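Epf (Streptococcus pyogenes, PDB 4ES8) is a cell-surface adhesin that binds host cells through an N-terminal domain containing a carbohydrate-binding module, followed here by a fibronectin-like domain. Local coordinates at residues A[110-115]-A[240-245]; A[130-135]-A[145-150]; A[153-158]-A[179-184]. One frame throughout, in Å; residues are numbered along the deposited sequence.

Contact 1 of 3, residues A[110-115]-A[240-245]; sequences KDHDYK and DGRTNF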
loop_
_atom_site.group_PDB
_atom_site.type_symbol
_atom_site.label_atom_id
_atom_site.label_comp_id
_atom_site.label_asym_id
_atom_site.label_seq_id
_atom_site.Cartn_x
_atom_site.Cartn_y
_atom_site.Cartn_z
ATOM N N LYS A 110 -6.347 -3.534 4.883
ATOM C CA LYS A 110 -7.313 -2.431 4.835
ATOM C C LYS A 110 -6.962 -1.387 5.889
ATOM O O LYS A 110 -6.657 -1.743 7.034
ATOM C CB LYS A 110 -8.723 -2.979 5.116
ATOM C CG LYS A 110 -9.830 -1.912 5.011
ATOM C CD LYS A 110 -11.241 -2.480 5.223
ATOM C CE LYS A 110 -11.532 -2.824 6.673
ATOM N NZ LYS A 110 -12.961 -3.218 6.873
ATOM N N ASP A 111 -7.000 -0.102 5.497
ATOM C CA ASP A 111 -6.826 1.027 6.399
ATOM C C ASP A 111 -5.393 1.141 6.964
ATOM O O ASP A 111 -5.193 1.730 8.014
ATOM C CB ASP A 111 -7.872 0.979 7.534
ATOM C CG ASP A 111 -8.111 2.274 8.272
ATOM O OD1 ASP A 111 -8.160 3.336 7.614
ATOM O OD2 ASP A 111 -8.320 2.217 9.499
ATOM N N HIS A 112 -4.398 0.608 6.238
ATOM C CA HIS A 112 -2.993 0.793 6.572
ATOM C C HIS A 112 -2.449 1.879 5.634
ATOM O O HIS A 112 -3.061 2.157 4.589
ATOM C CB HIS A 112 -2.227 -0.530 6.411
ATOM C CG HIS A 112 -2.128 -1.358 7.665
ATOM N ND1 HIS A 112 -0.983 -2.093 7.940
ATOM C CD2 HIS A 112 -3.033 -1.569 8.655
ATOM C CE1 HIS A 112 -1.222 -2.738 9.074
ATOM N NE2 HIS A 112 -2.457 -2.473 9.537
ATOM N N ASP A 113 -1.324 2.490 6.015
ATOM C CA ASP A 113 -0.654 3.534 5.251
ATOM C C ASP A 113 0.550 2.948 4.546
ATOM O O ASP A 113 1.293 2.154 5.157
ATOM C CB ASP A 113 -0.229 4.666 6.188
ATOM C CG ASP A 113 -1.409 5.407 6.783
ATOM O OD1 ASP A 113 -2.345 5.694 6.049
ATOM O OD2 ASP A 113 -1.412 5.636 7.996
ATOM N N TYR A 114 0.753 3.335 3.265
ATOM C CA TYR A 114 1.851 2.800 2.470
ATOM C C TYR A 114 2.647 3.911 1.821
ATOM O O TYR A 114 2.127 5.020 1.606
ATOM C CB TYR A 114 1.322 1.829 1.402
ATOM C CG TYR A 114 0.712 0.591 2.027
ATOM C CD1 TYR A 114 1.507 -0.499 2.375
ATOM C CD2 TYR A 114 -0.646 0.542 2.353
ATOM C CE1 TYR A 114 0.963 -1.624 3.003
ATOM C CE2 TYR A 114 -1.200 -0.575 2.987
ATOM C CZ TYR A 114 -0.391 -1.649 3.315
ATOM O OH TYR A 114 -0.949 -2.743 3.941
ATOM N N LYS A 115 3.917 3.606 1.538
ATOM C CA LYS A 115 4.844 4.527 0.888
ATOM C C LYS A 115 5.442 3.845 -0.325
ATOM O O LYS A 115 6.167 2.860 -0.165
ATOM C CB LYS A 115 5.956 4.970 1.858
ATOM C CG LYS A 115 7.040 5.846 1.212
ATOM C CD LYS A 115 8.268 6.004 2.120
ATOM C CE LYS A 115 9.248 7.013 1.554
ATOM N NZ LYS A 115 10.442 7.192 2.426
ATOM N N ASP A 240 -3.952 9.380 14.007
ATOM C CA ASP A 240 -4.078 9.707 12.573
ATOM C C ASP A 240 -5.329 9.069 11.883
ATOM O O ASP A 240 -5.399 8.996 10.647
ATOM C CB ASP A 240 -2.791 9.381 11.811
ATOM C CG ASP A 240 -2.408 7.925 11.775
ATOM O OD1 ASP A 240 -3.290 7.072 12.021
ATOM O OD2 ASP A 240 -1.240 7.636 11.455
ATOM N N GLY A 241 -6.323 8.693 12.675
ATOM C CA GLY A 241 -7.600 8.263 12.126
ATOM C C GLY A 241 -7.753 6.816 11.720
ATOM O O GLY A 241 -8.804 6.464 11.180
ATOM N N ARG A 242 -6.734 5.964 11.985
ATOM C CA ARG A 242 -6.838 4.516 11.738
ATOM C C ARG A 242 -7.992 3.941 12.530
ATOM O O ARG A 242 -8.119 4.280 13.721
ATOM C CB ARG A 242 -5.577 3.774 12.237
ATOM C CG ARG A 242 -4.331 3.746 11.403
ATOM C CD ARG A 242 -3.345 2.824 12.132
ATOM N NE ARG A 242 -3.660 1.393 12.009
ATOM C CZ ARG A 242 -3.003 0.421 12.647
ATOM N NH1 ARG A 242 -1.994 0.712 13.452
ATOM N NH2 ARG A 242 -3.335 -0.850 12.457
ATOM N N THR A 243 -8.768 3.032 11.959
ATOM C CA THR A 243 -9.838 2.349 12.687
ATOM C C THR A 243 -9.617 0.834 12.609
ATOM O O THR A 243 -10.173 0.109 13.447
ATOM C CB THR A 243 -11.230 2.764 12.209
ATOM O OG1 THR A 243 -11.410 2.368 10.850
ATOM C CG2 THR A 243 -11.505 4.266 12.410
ATOM N N ASN A 244 -8.800 0.347 11.652
ATOM C CA ASN A 244 -8.485 -1.082 11.612
ATOM C C ASN A 244 -7.147 -1.270 12.296
ATOM O O ASN A 244 -6.115 -0.946 11.702
ATOM C CB ASN A 244 -8.446 -1.656 10.172
ATOM C CG ASN A 244 -8.081 -3.128 10.151
ATOM O OD1 ASN A 244 -8.215 -3.830 11.161
ATOM N ND2 ASN A 244 -7.633 -3.658 9.009
ATOM N N PHE A 245 -7.152 -1.795 13.531
ATOM C CA PHE A 245 -5.906 -1.937 14.274
ATOM C C PHE A 245 -5.182 -3.246 13.978
ATOM O O PHE A 245 -4.174 -3.539 14.617
ATOM C CB PHE A 245 -6.144 -1.745 15.775
ATOM C CG PHE A 245 -6.682 -0.363 16.058
ATOM C CD1 PHE A 245 -6.013 0.768 15.604
ATOM C CD2 PHE A 245 -7.862 -0.194 16.766
ATOM C CE1 PHE A 245 -6.511 2.051 15.867
ATOM C CE2 PHE A 245 -8.358 1.097 17.037
ATOM C CZ PHE A 245 -7.677 2.201 16.579
HETATM O O HOH W 1 -9.635 5.040 8.887
HETATM O O HOH W 2 -0.542 5.468 10.326
#

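Contact 2 of 3, residues A[130-135]-A[145-150]; sequences DYRIGS and FKISDE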
loop_
_atom_site.group_PDB
_atom_site.type_symbol
_atom_site.label_atom_id
_atom_site.label_comp_id
_atom_site.label_asym_id
_atom_site.label_seq_id
_atom_site.Cartn_x
_atom_site.Cartn_y
_atom_site.Cartn_z
ATOM N N ASP A 130 1.255 10.903 -15.391
ATOM C CA ASP A 130 0.417 10.903 -14.187
ATOM C C ASP A 130 0.737 9.644 -13.387
ATOM O O ASP A 130 1.173 8.637 -13.966
ATOM C CB ASP A 130 -1.089 10.966 -14.533
ATOM C CG ASP A 130 -2.018 11.276 -13.350
ATOM O OD1 ASP A 130 -1.508 11.674 -12.265
ATOM O OD2 ASP A 130 -3.244 11.092 -13.496
ATOM N N TYR A 131 0.538 9.712 -12.075
ATOM C CA TYR A 131 0.737 8.578 -11.151
ATOM C C TYR A 131 -0.542 8.402 -10.355
ATOM O O TYR A 131 -1.013 9.362 -9.742
ATOM C CB TYR A 131 1.897 8.802 -10.170
ATOM C CG TYR A 131 3.201 9.311 -10.753
ATOM C CD1 TYR A 131 3.801 8.678 -11.845
ATOM C CD2 TYR A 131 3.897 10.350 -10.143
ATOM C CE1 TYR A 131 5.042 9.098 -12.330
ATOM C CE2 TYR A 131 5.131 10.774 -10.616
ATOM C CZ TYR A 131 5.699 10.150 -11.717
ATOM O OH TYR A 131 6.909 10.587 -12.197
ATOM N N ARG A 132 -1.094 7.199 -10.361
ATOM C CA ARG A 132 -2.320 6.947 -9.627
ATOM C C ARG A 132 -2.246 5.654 -8.877
ATOM O O ARG A 132 -1.384 4.834 -9.171
ATOM C CB ARG A 132 -3.512 6.869 -10.607
ATOM C CG ARG A 132 -3.848 8.171 -11.348
ATOM C CD ARG A 132 -4.683 9.129 -10.517
ATOM N NE ARG A 132 -4.782 10.413 -11.211
ATOM C CZ ARG A 132 -5.404 11.466 -10.702
ATOM N NH1 ARG A 132 -5.941 11.404 -9.484
ATOM N NH2 ARG A 132 -5.463 12.606 -11.387
ATOM N N ILE A 133 -3.183 5.448 -7.941
ATOM C CA ILE A 133 -3.358 4.148 -7.294
ATOM C C ILE A 133 -4.571 3.503 -7.960
ATOM O O ILE A 133 -5.541 4.201 -8.292
ATOM C CB ILE A 133 -3.540 4.260 -5.758
ATOM C CG1 ILE A 133 -2.408 5.108 -5.127
ATOM C CG2 ILE A 133 -3.630 2.856 -5.101
ATOM C CD1 ILE A 133 -0.993 4.604 -5.361
ATOM N N GLY A 134 -4.529 2.192 -8.153
ATOM C CA GLY A 134 -5.683 1.529 -8.730
ATOM C C GLY A 134 -5.836 0.106 -8.233
ATOM O O GLY A 134 -5.058 -0.369 -7.401
ATOM N N SER A 135 -6.852 -0.586 -8.772
ATOM C CA SER A 135 -6.990 -2.012 -8.487
ATOM C C SER A 135 -5.784 -2.766 -9.052
ATOM O O SER A 135 -5.130 -2.293 -9.989
ATOM C CB SER A 135 -8.252 -2.545 -9.161
ATOM O OG SER A 135 -8.228 -2.300 -10.557
ATOM N N PHE A 145 -9.756 -0.349 -16.677
ATOM C CA PHE A 145 -9.866 0.522 -15.519
ATOM C C PHE A 145 -10.156 1.937 -15.954
ATOM O O PHE A 145 -9.987 2.275 -17.139
ATOM C CB PHE A 145 -8.577 0.526 -14.635
ATOM C CG PHE A 145 -7.409 1.320 -15.169
ATOM C CD1 PHE A 145 -6.502 0.747 -16.068
ATOM C CD2 PHE A 145 -7.171 2.623 -14.735
ATOM C CE1 PHE A 145 -5.427 1.488 -16.572
ATOM C CE2 PHE A 145 -6.091 3.366 -15.239
ATOM C CZ PHE A 145 -5.218 2.789 -16.155
ATOM N N LYS A 146 -10.576 2.751 -14.967
ATOM C CA LYS A 146 -10.815 4.186 -15.137
ATOM C C LYS A 146 -9.924 4.927 -14.169
ATOM O O LYS A 146 -9.794 4.491 -13.031
ATOM C CB LYS A 146 -12.282 4.566 -14.884
ATOM C CG LYS A 146 -13.280 4.069 -15.933
ATOM C CD LYS A 146 -14.522 4.971 -15.968
ATOM C CE LYS A 146 -15.454 4.812 -14.788
ATOM N NZ LYS A 146 -16.322 6.007 -14.609
ATOM N N ILE A 147 -9.292 6.030 -14.600
ATOM C CA ILE A 147 -8.422 6.770 -13.675
ATOM C C ILE A 147 -9.230 7.146 -12.426
ATOM O O ILE A 147 -8.737 7.011 -11.300
ATOM C CB ILE A 147 -7.865 8.028 -14.361
ATOM C CG1 ILE A 147 -6.960 7.659 -15.542
ATOM C CG2 ILE A 147 -7.117 8.920 -13.347
ATOM C CD1 ILE A 147 -6.463 8.905 -16.357
ATOM N N SER A 148 -10.471 7.601 -12.655
ATOM C CA SER A 148 -11.377 8.082 -11.602
ATOM C C SER A 148 -11.786 6.974 -10.602
ATOM O O SER A 148 -12.385 7.308 -9.575
ATOM C CB SER A 148 -12.619 8.710 -12.230
ATOM O OG SER A 148 -13.354 7.743 -12.953
ATOM N N ASP A 149 -11.427 5.687 -10.844
ATOM C CA ASP A 149 -11.705 4.605 -9.873
ATOM C C ASP A 149 -10.744 4.697 -8.659
ATOM O O ASP A 149 -10.921 3.956 -7.695
ATOM C CB ASP A 149 -11.552 3.200 -10.505
ATOM C CG ASP A 149 -12.507 2.807 -11.632
ATOM O OD1 ASP A 149 -13.641 3.352 -11.671
ATOM O OD2 ASP A 149 -12.137 1.911 -12.444
ATOM N N GLU A 150 -9.696 5.545 -8.723
ATOM C CA GLU A 150 -8.711 5.633 -7.636
ATOM C C GLU A 150 -9.364 5.774 -6.268
ATOM O O GLU A 150 -8.917 5.125 -5.317
ATOM C CB GLU A 150 -7.790 6.827 -7.880
ATOM C CG GLU A 150 -6.703 7.026 -6.831
ATOM C CD GLU A 150 -5.783 8.172 -7.179
ATOM O OE1 GLU A 150 -6.295 9.312 -7.359
ATOM O OE2 GLU A 150 -4.551 7.932 -7.264
HETATM O O HOH W 3 -7.428 3.687 -10.668
#

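Contact 3 of 3, residues A[153-158]-A[179-184]; sequences YASNVK and RTLKEG. With NA (sodium ion), chain F.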
loop_
_atom_site.group_PDB
_atom_site.type_symbol
_atom_site.label_atom_id
_atom_site.label_comp_id
_atom_site.label_asym_id
_atom_site.label_seq_id
_atom_site.Cartn_x
_atom_site.Cartn_y
_atom_site.Cartn_z
ATOM N N TYR A 153 -10.157 2.756 -4.069
ATOM C CA TYR A 153 -9.079 1.919 -3.513
ATOM C C TYR A 153 -8.170 2.629 -2.527
ATOM O O TYR A 153 -7.603 1.970 -1.651
ATOM C CB TYR A 153 -8.223 1.342 -4.656
ATOM C CG TYR A 153 -9.061 0.769 -5.779
ATOM C CD1 TYR A 153 -9.793 -0.406 -5.604
ATOM C CD2 TYR A 153 -9.165 1.425 -6.999
ATOM C CE1 TYR A 153 -10.582 -0.926 -6.627
ATOM C CE2 TYR A 153 -9.960 0.919 -8.029
ATOM C CZ TYR A 153 -10.672 -0.255 -7.836
ATOM O OH TYR A 153 -11.446 -0.768 -8.850
ATOM N N ALA A 154 -7.993 3.946 -2.674
ATOM C CA ALA A 154 -7.083 4.668 -1.826
ATOM C C ALA A 154 -7.626 6.012 -1.446
ATOM O O ALA A 154 -8.344 6.657 -2.231
ATOM C CB ALA A 154 -5.766 4.862 -2.588
ATOM N N SER A 155 -7.270 6.428 -0.233
ATOM C CA SER A 155 -7.517 7.776 0.235
ATOM C C SER A 155 -6.188 8.468 0.542
ATOM O O SER A 155 -5.120 7.817 0.658
ATOM C CB SER A 155 -8.406 7.781 1.471
ATOM O OG SER A 155 -7.697 7.244 2.571
ATOM N N ASN A 156 -6.242 9.810 0.656
ATOM C CA ASN A 156 -5.090 10.610 1.082
ATOM C C ASN A 156 -3.868 10.404 0.175
ATOM O O ASN A 156 -2.728 10.398 0.669
ATOM C CB ASN A 156 -4.729 10.262 2.542
ATOM C CG ASN A 156 -5.918 10.351 3.485
ATOM O OD1 ASN A 156 -6.455 11.424 3.737
ATOM N ND2 ASN A 156 -6.374 9.225 4.007
ATOM N N VAL A 157 -4.086 10.244 -1.146
ATOM C CA VAL A 157 -2.940 10.049 -2.062
ATOM C C VAL A 157 -2.140 11.328 -2.135
ATOM O O VAL A 157 -2.718 12.420 -2.295
ATOM C CB VAL A 157 -3.389 9.599 -3.462
ATOM C CG1 VAL A 157 -2.177 9.404 -4.387
ATOM C CG2 VAL A 157 -4.232 8.324 -3.382
ATOM N N LYS A 158 -0.810 11.213 -2.005
ATOM C CA LYS A 158 0.044 12.394 -2.037
ATOM C C LYS A 158 1.371 12.069 -2.688
ATOM O O LYS A 158 2.068 11.152 -2.241
ATOM C CB LYS A 158 0.276 12.952 -0.609
ATOM C CG LYS A 158 1.256 14.133 -0.512
ATOM C CD LYS A 158 1.433 14.612 0.937
ATOM C CE LYS A 158 2.442 15.746 1.082
ATOM N NZ LYS A 158 2.548 16.180 2.507
ATOM N N ARG A 179 -3.410 5.764 1.848
ATOM C CA ARG A 179 -4.053 4.849 2.798
ATOM C C ARG A 179 -5.002 3.939 2.033
ATOM O O ARG A 179 -5.767 4.419 1.182
ATOM C CB ARG A 179 -4.836 5.655 3.865
ATOM C CG ARG A 179 -5.593 4.789 4.859
ATOM C CD ARG A 179 -6.111 5.620 6.038
ATOM N NE ARG A 179 -4.996 5.908 6.947
ATOM C CZ ARG A 179 -5.090 6.610 8.074
ATOM N NH1 ARG A 179 -6.253 7.134 8.445
ATOM N NH2 ARG A 179 -4.022 6.787 8.839
ATOM N N THR A 180 -4.993 2.622 2.326
ATOM C CA THR A 180 -5.925 1.735 1.622
ATOM C C THR A 180 -7.369 1.805 2.159
ATOM O O THR A 180 -7.598 1.972 3.374
ATOM C CB THR A 180 -5.467 0.306 1.767
ATOM O OG1 THR A 180 -5.305 0.017 3.176
ATOM C CG2 THR A 180 -4.182 0.034 0.989
ATOM N N LEU A 181 -8.330 1.614 1.247
ATOM C CA LEU A 181 -9.760 1.542 1.591
ATOM C C LEU A 181 -10.237 0.087 1.610
ATOM O O LEU A 181 -11.350 -0.199 2.086
ATOM C CB LEU A 181 -10.606 2.377 0.594
ATOM C CG LEU A 181 -10.323 3.881 0.643
ATOM C CD1 LEU A 181 -11.080 4.626 -0.432
ATOM C CD2 LEU A 181 -10.588 4.497 2.050
ATOM N N LYS A 182 -9.439 -0.825 1.030
ATOM C CA LYS A 182 -9.756 -2.248 0.934
ATOM C C LYS A 182 -8.568 -3.104 1.334
ATOM O O LYS A 182 -7.448 -2.606 1.364
ATOM C CB LYS A 182 -10.105 -2.618 -0.535
ATOM C CG LYS A 182 -11.274 -1.861 -1.167
ATOM C CD LYS A 182 -11.522 -2.338 -2.594
ATOM C CE LYS A 182 -12.790 -1.750 -3.173
ATOM N NZ LYS A 182 -13.237 -2.495 -4.378
ATOM N N GLU A 183 -8.820 -4.391 1.578
ATOM C CA GLU A 183 -7.803 -5.428 1.751
ATOM C C GLU A 183 -7.527 -6.038 0.379
ATOM O O GLU A 183 -8.467 -6.234 -0.405
ATOM C CB GLU A 183 -8.276 -6.525 2.717
ATOM C CG GLU A 183 -7.264 -7.656 2.860
ATOM C CD GLU A 183 -7.698 -8.764 3.791
ATOM O OE1 GLU A 183 -8.161 -8.443 4.907
ATOM O OE2 GLU A 183 -7.587 -9.949 3.404
ATOM N N GLY A 184 -6.290 -6.430 0.127
ATOM C CA GLY A 184 -5.967 -7.109 -1.119
ATOM C C GLY A 184 -4.928 -6.388 -1.946
ATOM O O GLY A 184 -4.547 -5.249 -1.638
HETATM NA NA NA F . -2.387 15.206 -3.047
HETATM O O HOH W 4 -7.444 -0.689 -0.978
HETATM O O HOH W 5 -3.138 14.430 -5.020
HETATM O O HOH W 6 0.171 15.102 -4.499
#

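Contact 1 of 3, residues A[110-115]-A[240-245]
Asp111 turns one carboxylate oxygen into the loop 240-245, where it takes two consecutive backbone N-H groups. Thr243 N lies 2.6 Å from Asp111 OD2, in a bond of 172° that meets the oxygen nearly along its C-O axis; Asn244 N, at 2.9 Å, is taken on the anti lone pair of OD2. The carboxylate arrives there because CG stands opposite the backbone N (chi1 -161°). The amide of Asn244 grips the 110-115 segment in turn, ND2 donating to Lys110 O at 2.9 Å, tilted off the carbonyl plane, while its OD1 accepts from Asp268 N; Lys110 NZ forms a salt bridge to Asp268. Beside this tight part, buried Asp111 O has no partner in the model. The His112 ring and the Arg242 guanidinium stand steeply to each other, planes 78° apart, with His112 NE2 3.5 Å from Arg242 NH2 but not hydrogen-bonded; the ring bonds instead to Asp213 through ND1 and to Glu246 O through NE2. Arg242 is held in its own loop, with NH2 bonded to Asn244 O, a Phe245 ring carbon over one guanidinium face, and NH1 in a salt bridge to Asp248.

On the looser side, one water donates to Asp111 OD1 (2.6 Å) and Gly241 O (2.8 Å). Another donates to Asp113 OD2 and Asp240 OD2, like-charged oxygens 4.0 Å apart whose repulsion it probably eases; Asp113 also pairs through OD1 with Arg179, and Asn216 donates to Asp240 OD2. Strand 113-123 is in the N-terminal beta domain and 240-245 precedes strand 248-253, consistent with a junction of carbohydrate-binding and fibronectin-like modules.

Contact 2 of 3, residues A[130-135]-A[145-150]
The backbones approach at Glu150 CA and Ile133 O, 3.5 Å apart in a CA-H...O contact, as strand 127-135 passes the 3-10 turn 147-149 that follows strand 144-146. The side chains add a salt-bridge network, Asp130-Arg132-Glu150, within the N-terminal beta domain. Glu150 divides its carboxylate between two donors across this contact. OE2 takes the backbone N-H of Ile133 on its anti side at 2.9 Å, and accepts also from Gln164, whereas OE1 meets Arg132 NH1 at 3.0 Å on the syn side, 32° out of the carboxylate plane but squarely within the plane of the guanidinium. With CG anti to the backbone N (chi1 -179°), an extended chain carries Glu150 this far across. On another edge of the guanidinium, Arg132 NE donates to Asp130 OD2 at 2.8 Å; with acids at both places the flat group is restrained in rotation, and its positive charge is probably stabilised. Elsewhere along it, strand 127-135 hydrogen-bonds to strand 186-194, and Ile133 packs on Ala154 and Val157. Ile147 supplies the apolar part of the contact, crossing the arginine at about a right angle, its CG2 methyl 3.5 Å from Arg132 NE and 3.7 Å from Arg132 CD.

Contact 3 of 3, residues A[153-158]-A[179-184]
Leu181 swings CG away from its carbonyl carbon (chi1 -65°) and extends beyond it, which sets CD1 against the Ala154 carbonyl and CD2 against the Ser155 side chain; Lys182 makes the same first turn (chi1 -58°) and runs straight out beside Tyr153. Both follow the end of a short antiparallel beta ladder at the margin of a seven-stranded sheet, in which 154-159 is an outermost strand next to 172-180. Ser155 and Arg179 form its hydrogen-bonded pair: Ser155 N donates to Arg179 O, and Arg179 N returns a bond of 173° to Ser155 O, both at 2.9 Å. Ala154 faces Thr180 as the non-hydrogen-bonded pair, with Ala154 CA only 3.3 Å from Arg179 O in a CA-H...O contact. One step on, the ladder loses regularity: Leu181 N reaches Tyr153 O at 3.0 Å from well above the carbonyl plane, and Lys182 N donates to a water that donates to Tyr153 O.

Ser155 OG sits 3.5 Å from Arg179 CB, and Asn156 runs alongside the arginine, pointing the same way; the guanidinium goes on to Asp113. Leu181 CD2 rests 4.0 Å from Ser155 CB. In the Tyr153 conformer described, one of two modelled, Lys182 passes obliquely by the ring, NZ 3.8 Å from Tyr153 CE1. Beyond the corner at Ser155 and Asn156 the strand resumes, and Val157 O coordinates a sodium ion at 2.9 Å together with two waters.

Overall arrangement
Contacts 1 and 3 adjoin, their centres 9 Å apart, because strands 113-123 and 172-180 are neighbours in one sheet. A salt bridge joins them, Asp113 OD1 to Arg179 NE at 2.8 Å; His112 O lies 3.0 Å from Thr180 N, a probable hydrogen bond, and Arg179 CD packs 3.4 Å from Asp111 OD1. Contact 2 lies 11 Å from contact 3, centre to centre, and meets it by packing, including Ile133 CG2 to Ala154 CB at 3.9 Å; the centre of contact 1 is 20 Å away. Contact 3 thus touches both others, which do not touch each other. The sodium ion bound by Val157 O is about 8 Å from the Arg132 side chain and about 13 Å from that of Asp113.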